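PDB 4RYE: D-alanyl-D-alanine carboxypeptidase DacB2 from Mycobacterium tuberculosis H37Rv, which shows D,D-carboxypeptidase activity in vitro and probably trims the D-Ala-D-Ala end of peptidoglycan stem peptides during cell-wall biogenesis. Local coordinates for residues 160-163 with 164-168; 171-174 with 175-179; 82-85 with 86-89. One frame throughout, in Å; residues are numbered along the deposited sequence.

In the fold
Contacts 1 and 2 sit on consecutive helices, 155-166 and 169-176, that pack on each other: the selenium of M166 and the ring of F162 in contact 1 meet T175 and F171 of contact 2. Each helix turn has a buried side (I161, F162 and A165; F171, I174 and T175) and an outer one. Contact 3 is mostly surface, with V83 and Y89 buried, its centre about 24 Å from that of the chain. The chemistry shifts accordingly. Contact 1 joins a ring and a selenomethionine over helical backbone bonds, contact 2 adds a carboxylate folded back over a helix end, and contact 3 is mainly polar, with side chains bonding the backbone round a beta turn and V83 packed on Y89.

Contact 1: 160-163 with 164-168; sequences VIFR and AAMAN
The last turns of helix 155-166 bring F162 and M166, a selenomethionine, together one helical turn apart in a Met-aromatic contact. The two side chains run alongside each other in the same direction. The CG of M166 presses on CE2 of F162 at 3.4 Å, and its SE lies 4.6 Å from the F162 ring centroid, 49° off the ring normal, an oblique approach. The bend of M166 at chi2 (-60°) sets SE beside the ring; a second bend at chi3 (-53°) directs only CE, which lies near A172 CB. Beneath them the backbone bond from M166 N to F162 O is short, 2.8 Å, and its neighbour from A165 N to I161 O measures 3.1 Å. The ladder then frays: A167 N reaches R163 O in only a weak bond. R163 stretches out the other way, its NE and NH2 bonded to the backbone oxygens of L28 and D29. F162 continues onto V220 and A222 of strand 218-225, and M166 onto F171, A172 and T175 of the next helix. With selenium in the place of the methionine sulfur, the pairing is apolar and dispersive, while the polar atoms beneath it are largely taken up by the helix's own backbone bonds.

Contact 2: 171-174 with 175-179; sequences FAQI and TAEPS
I174 and E177 lie side by side and point the same way, whereas F171 and T175, one turn earlier, meet at a slant. On the first pair, the E177 chain leaves with CG anti to its carbonyl carbon (chi1 -65°) and runs extended, so the carboxylate comes back alongside I174: CD of E177 is 3.6 Å from I174 CA, and OE2 of E177 is 3.9 Å from I174 CG1. The aliphatic part of the glutamate also passes over the helix end, its CG 3.2 Å from the carbonyl O of Q173. The carboxylate finds its charge partner outside, in a salt bridge from OE2 to R92 of helix 91-100; OE1 lies close to D96, which would tend to raise the pKa of one of the two acids, an effect the R92 salt bridge would offset. In the second pair, T175 CG2 lies nearest the carbonyl oxygens, 3.4 Å from F171 O, and touches the F171 ring only obliquely, at CE1. With OG1 anti to the backbone N (chi1 -166°), the hydroxyl oxygen accepts a bond from G207 N, just before what is probably the KTG motif of this family. Underneath, T175 N bonds F171 O at 2.9 Å, almost straight at 174°. The following bonds are poorer: A176 N to Q173 O is weak, and E177 N meets I174 O at 3.0 Å from above the carbonyl plane. Helix 169-176 thus ends before strand 179-184. F171 packs it against V51, A54 and L58 of helix 50-60, which starts at K50, by similarity the proton acceptor.

Contact 3: 82-85 with 86-89; sequences GVKP and GRSY
G82 and V83 approach the Y89 hydroxyl as the chain enters the type II beta turn K84-R87, which leads into strand 88-90, paired with strand 66-68 through Y89 and V67. D105 takes the N-H groups of G82 and V83. G82 O is linked to Y89 OH through a water, 2.8 Å from OH and only weakly bonded to G82 O. V83 follows, its CG1 approaching the Y89 ring obliquely at CE1, 3.9 Å away; V83 also packs on L94 and F182. At K84 the backbone N donates to Y89 OH at 2.7 Å; the phenol oxygen takes this N-H and also meets the water. The carbonyl of K84 then closes the turn, taking R87 N at 3.2 Å. K84 CB lies over one face of the R87 guanidinium, offset toward its rim. P85 comes next, running alongside R87, and G86 takes the positive-phi corner (91°) of the turn. Because the R87 chain bends at chi2 (67°), its guanidinium folds back over the turn instead of extending away from it. That brings NH1 of R87 within 2.7 Å of P85 O, with the oxygen lying only 1° out of the guanidinium plane.

Contact 1: 160-163 with 164-168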
loop_
_atom_site.group_PDB
_atom_site.type_symbol
_atom_site.label_atom_id
_atom_site.label_comp_id
_atom_site.label_asym_id
_atom_site.label_seq_id
_atom_site.Cartn_x
_atom_site.Cartn_y
_atom_site.Cartn_z
ATOM N N VAL A 160 1.659 2.433 9.814
ATOM C CA VAL A 160 0.591 3.057 10.580
ATOM C C VAL A 160 -0.650 3.167 9.705
ATOM O O VAL A 160 -1.778 2.870 10.133
ATOM C CB VAL A 160 1.031 4.444 11.103
ATOM C CG1 VAL A 160 -0.170 5.240 11.635
ATOM C CG2 VAL A 160 2.107 4.274 12.197
ATOM N N ILE A 161 -0.450 3.576 8.462
ATOM C CA ILE A 161 -1.576 3.710 7.536
ATOM C C ILE A 161 -2.142 2.335 7.177
ATOM O O ILE A 161 -3.362 2.139 7.158
ATOM C CB ILE A 161 -1.146 4.488 6.264
ATOM C CG1 ILE A 161 -1.004 5.977 6.598
ATOM C CG2 ILE A 161 -2.148 4.294 5.126
ATOM C CD1 ILE A 161 -0.082 6.762 5.659
ATOM N N PHE A 162 -1.262 1.372 6.918
ATOM C CA PHE A 162 -1.720 0.031 6.569
ATOM C C PHE A 162 -2.462 -0.666 7.711
ATOM O O PHE A 162 -3.382 -1.460 7.491
ATOM C CB PHE A 162 -0.550 -0.840 6.131
ATOM C CG PHE A 162 -0.964 -1.979 5.250
ATOM C CD1 PHE A 162 -1.227 -1.765 3.909
ATOM C CD2 PHE A 162 -1.097 -3.261 5.759
ATOM C CE1 PHE A 162 -1.614 -2.815 3.081
ATOM C CE2 PHE A 162 -1.486 -4.321 4.940
ATOM C CZ PHE A 162 -1.746 -4.093 3.598
ATOM N N ARG A 163 -2.023 -0.399 8.925
ATOM C CA ARG A 163 -2.648 -0.959 10.115
ATOM C C ARG A 163 -4.090 -0.467 10.233
ATOM O O ARG A 163 -5.001 -1.234 10.573
ATOM C CB ARG A 163 -1.829 -0.542 11.338
ATOM C CG ARG A 163 -2.270 -1.143 12.634
ATOM C CD ARG A 163 -1.213 -0.878 13.697
ATOM N NE ARG A 163 -1.612 -1.434 14.979
ATOM C CZ ARG A 163 -1.429 -0.826 16.141
ATOM N NH1 ARG A 163 -0.849 0.374 16.182
ATOM N NH2 ARG A 163 -1.838 -1.413 17.254
ATOM N N ALA A 164 -4.299 0.810 9.936
ATOM C CA ALA A 164 -5.647 1.376 9.952
ATOM C C ALA A 164 -6.498 0.743 8.857
ATOM O O ALA A 164 -7.685 0.458 9.062
ATOM C CB ALA A 164 -5.598 2.903 9.785
ATOM N N ALA A 165 -5.901 0.533 7.686
ATOM C CA ALA A 165 -6.627 -0.053 6.571
ATOM C C ALA A 165 -7.015 -1.503 6.855
ATOM O O ALA A 165 -8.120 -1.922 6.533
ATOM C CB ALA A 165 -5.816 0.051 5.273
HETATM N N MSE A 166 -6.112 -2.265 7.462
HETATM C CA MSE A 166 -6.375 -3.670 7.773
HETATM C C MSE A 166 -7.497 -3.854 8.783
HETATM O O MSE A 166 -8.108 -4.925 8.862
HETATM C CB MSE A 166 -5.106 -4.357 8.283
HETATM C CG MSE A 166 -4.082 -4.653 7.182
HETATM SE SE MSE A 166 -4.775 -5.846 5.774
HETATM C CE MSE A 166 -5.400 -7.306 6.903
ATOM N N ALA A 167 -7.760 -2.813 9.566
ATOM C CA ALA A 167 -8.842 -2.864 10.539
ATOM C C ALA A 167 -10.205 -2.822 9.854
ATOM O O ALA A 167 -11.209 -3.250 10.420
ATOM C CB ALA A 167 -8.711 -1.729 11.534
ATOM N N ASN A 168 -10.241 -2.301 8.631
ATOM C CA ASN A 168 -11.482 -2.240 7.863
ATOM C C ASN A 168 -11.731 -3.582 7.168
ATOM O O ASN A 168 -10.898 -4.042 6.368
ATOM C CB ASN A 168 -11.396 -1.112 6.828
ATOM C CG ASN A 168 -12.679 -0.929 6.057
ATOM O OD1 ASN A 168 -13.082 -1.798 5.290
ATOM N ND2 ASN A 168 -13.324 0.218 6.239
#

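Contact 2: 171-174 with 175-179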
loop_
_atom_site.group_PDB
_atom_site.type_symbol
_atom_site.label_atom_id
_atom_site.label_comp_id
_atom_site.label_asym_id
_atom_site.label_seq_id
_atom_site.Cartn_x
_atom_site.Cartn_y
_atom_site.Cartn_z
ATOM N N PHE A 171 -11.484 -3.605 3.302
ATOM C CA PHE A 171 -10.106 -3.489 2.834
ATOM C C PHE A 171 -9.384 -4.816 2.992
ATOM O O PHE A 171 -8.707 -5.281 2.064
ATOM C CB PHE A 171 -9.329 -2.389 3.571
ATOM C CG PHE A 171 -7.912 -2.226 3.072
ATOM C CD1 PHE A 171 -6.877 -2.984 3.606
ATOM C CD2 PHE A 171 -7.623 -1.331 2.049
ATOM C CE1 PHE A 171 -5.565 -2.860 3.130
ATOM C CE2 PHE A 171 -6.313 -1.184 1.565
ATOM C CZ PHE A 171 -5.279 -1.956 2.115
ATOM N N ALA A 172 -9.503 -5.416 4.176
ATOM C CA ALA A 172 -8.854 -6.701 4.443
ATOM C C ALA A 172 -9.293 -7.766 3.447
ATOM O O ALA A 172 -8.486 -8.601 3.015
ATOM C CB ALA A 172 -9.123 -7.158 5.873
ATOM N N GLN A 173 -10.564 -7.741 3.065
ATOM C CA GLN A 173 -11.066 -8.697 2.078
ATOM C C GLN A 173 -10.436 -8.458 0.707
ATOM O O GLN A 173 -9.937 -9.394 0.074
ATOM C CB GLN A 173 -12.591 -8.619 1.971
ATOM C CG GLN A 173 -13.197 -9.642 1.008
ATOM C CD GLN A 173 -14.710 -9.621 1.011
ATOM O OE1 GLN A 173 -15.328 -8.652 0.572
ATOM N NE2 GLN A 173 -15.317 -10.689 1.523
ATOM N N ILE A 174 -10.453 -7.204 0.259
ATOM C CA ILE A 174 -9.946 -6.861 -1.074
ATOM C C ILE A 174 -8.455 -7.149 -1.225
ATOM O O ILE A 174 -8.035 -7.786 -2.191
ATOM C CB ILE A 174 -10.208 -5.379 -1.416
ATOM C CG1 ILE A 174 -11.715 -5.121 -1.525
ATOM C CG2 ILE A 174 -9.516 -4.995 -2.731
ATOM C CD1 ILE A 174 -12.071 -3.633 -1.536
ATOM N N THR A 175 -7.656 -6.688 -0.269
ATOM C CA THR A 175 -6.201 -6.804 -0.381
ATOM C C THR A 175 -5.776 -8.280 -0.427
ATOM O O THR A 175 -4.708 -8.629 -0.956
ATOM C CB THR A 175 -5.483 -5.993 0.741
ATOM O OG1 THR A 175 -4.089 -5.849 0.425
ATOM C CG2 THR A 175 -5.642 -6.664 2.107
ATOM N N ALA A 176 -6.643 -9.151 0.083
ATOM C CA ALA A 176 -6.369 -10.585 0.097
ATOM C C ALA A 176 -7.034 -11.384 -1.047
ATOM O O ALA A 176 -6.706 -12.559 -1.237
ATOM C CB ALA A 176 -6.738 -11.184 1.455
ATOM N N GLU A 177 -7.954 -10.767 -1.795
ATOM C CA GLU A 177 -8.593 -11.428 -2.951
ATOM C C GLU A 177 -7.571 -11.819 -4.009
ATOM O O GLU A 177 -6.730 -10.998 -4.391
ATOM C CB GLU A 177 -9.593 -10.494 -3.659
ATOM C CG GLU A 177 -10.826 -10.056 -2.906
ATOM C CD GLU A 177 -11.525 -8.912 -3.644
ATOM O OE1 GLU A 177 -10.936 -8.403 -4.623
ATOM O OE2 GLU A 177 -12.645 -8.517 -3.259
ATOM N N PRO A 178 -7.659 -13.060 -4.525
ATOM C CA PRO A 178 -6.749 -13.415 -5.614
ATOM C C PRO A 178 -7.158 -12.749 -6.927
ATOM O O PRO A 178 -6.322 -12.563 -7.805
ATOM C CB PRO A 178 -6.896 -14.941 -5.715
ATOM C CG PRO A 178 -8.251 -15.242 -5.147
ATOM C CD PRO A 178 -8.462 -14.208 -4.061
ATOM N N SER A 179 -8.431 -12.381 -7.048
ATOM C CA SER A 179 -8.947 -11.859 -8.306
ATOM C C SER A 179 -10.240 -11.094 -8.097
ATOM O O SER A 179 -10.857 -11.167 -7.032
ATOM C CB SER A 179 -9.186 -12.999 -9.298
ATOM O OG SER A 179 -10.158 -13.900 -8.793
#

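Contact 3: 82-85 with 86-89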
loop_
_atom_site.group_PDB
_atom_site.type_symbol
_atom_site.label_atom_id
_atom_site.label_comp_id
_atom_site.label_asym_id
_atom_site.label_seq_id
_atom_site.Cartn_x
_atom_site.Cartn_y
_atom_site.Cartn_z
ATOM N N GLY A 82 -8.329 -0.118 -16.751
ATOM C CA GLY A 82 -9.078 -0.033 -17.990
ATOM C C GLY A 82 -10.382 0.740 -17.886
ATOM O O GLY A 82 -11.353 0.431 -18.582
ATOM N N VAL A 83 -10.406 1.748 -17.019
ATOM C CA VAL A 83 -11.524 2.691 -16.968
ATOM C C VAL A 83 -11.724 3.358 -18.333
ATOM O O VAL A 83 -10.758 3.763 -18.986
ATOM C CB VAL A 83 -11.279 3.770 -15.897
ATOM C CG1 VAL A 83 -12.341 4.870 -15.965
ATOM C CG2 VAL A 83 -11.227 3.132 -14.519
ATOM N N LYS A 84 -12.974 3.446 -18.779
ATOM C CA LYS A 84 -13.276 4.052 -20.074
ATOM C C LYS A 84 -14.302 5.174 -19.926
ATOM O O LYS A 84 -15.249 5.050 -19.152
ATOM C CB LYS A 84 -13.745 2.986 -21.072
ATOM C CG LYS A 84 -12.661 1.960 -21.388
ATOM C CD LYS A 84 -13.140 0.893 -22.348
ATOM C CE LYS A 84 -11.982 -0.019 -22.758
ATOM N NZ LYS A 84 -12.207 -0.663 -24.086
ATOM N N PRO A 85 -14.110 6.286 -20.661
ATOM C CA PRO A 85 -14.979 7.454 -20.456
ATOM C C PRO A 85 -16.419 7.212 -20.885
ATOM O O PRO A 85 -16.652 6.631 -21.946
ATOM C CB PRO A 85 -14.341 8.529 -21.343
ATOM C CG PRO A 85 -13.595 7.759 -22.402
ATOM C CD PRO A 85 -13.073 6.539 -21.678
ATOM N N GLY A 86 -17.367 7.655 -20.062
ATOM C CA GLY A 86 -18.783 7.481 -20.351
ATOM C C GLY A 86 -19.332 6.190 -19.775
ATOM O O GLY A 86 -20.544 5.942 -19.805
ATOM N N ARG A 87 -18.431 5.359 -19.257
ATOM C CA ARG A 87 -18.823 4.102 -18.639
ATOM C C ARG A 87 -19.033 4.273 -17.134
ATOM O O ARG A 87 -18.378 5.095 -16.478
ATOM C CB ARG A 87 -17.786 2.999 -18.917
ATOM C CG ARG A 87 -17.892 2.350 -20.308
ATOM C CD ARG A 87 -17.545 3.321 -21.445
ATOM N NE ARG A 87 -17.072 2.635 -22.648
ATOM C CZ ARG A 87 -16.426 3.235 -23.642
ATOM N NH1 ARG A 87 -16.179 4.536 -23.573
ATOM N NH2 ARG A 87 -16.021 2.541 -24.702
ATOM N N SER A 88 -19.955 3.487 -16.590
ATOM C CA SER A 88 -20.280 3.544 -15.171
ATOM C C SER A 88 -19.485 2.504 -14.382
ATOM O O SER A 88 -19.291 1.382 -14.851
ATOM C CB SER A 88 -21.781 3.308 -14.992
ATOM O OG SER A 88 -22.169 3.528 -13.655
ATOM N N TYR A 89 -19.025 2.873 -13.186
ATOM C CA TYR A 89 -18.275 1.956 -12.327
ATOM C C TYR A 89 -18.733 2.142 -10.892
ATOM O O TYR A 89 -19.108 3.250 -10.506
ATOM C CB TYR A 89 -16.766 2.244 -12.413
ATOM C CG TYR A 89 -16.229 2.130 -13.816
ATOM C CD1 TYR A 89 -16.264 3.217 -14.681
ATOM C CD2 TYR A 89 -15.714 0.931 -14.287
ATOM C CE1 TYR A 89 -15.800 3.110 -15.987
ATOM C CE2 TYR A 89 -15.250 0.810 -15.600
ATOM C CZ TYR A 89 -15.294 1.907 -16.436
ATOM O OH TYR A 89 -14.836 1.811 -17.725
HETATM O O HOH W 1 -14.524 -0.816 -18.534
#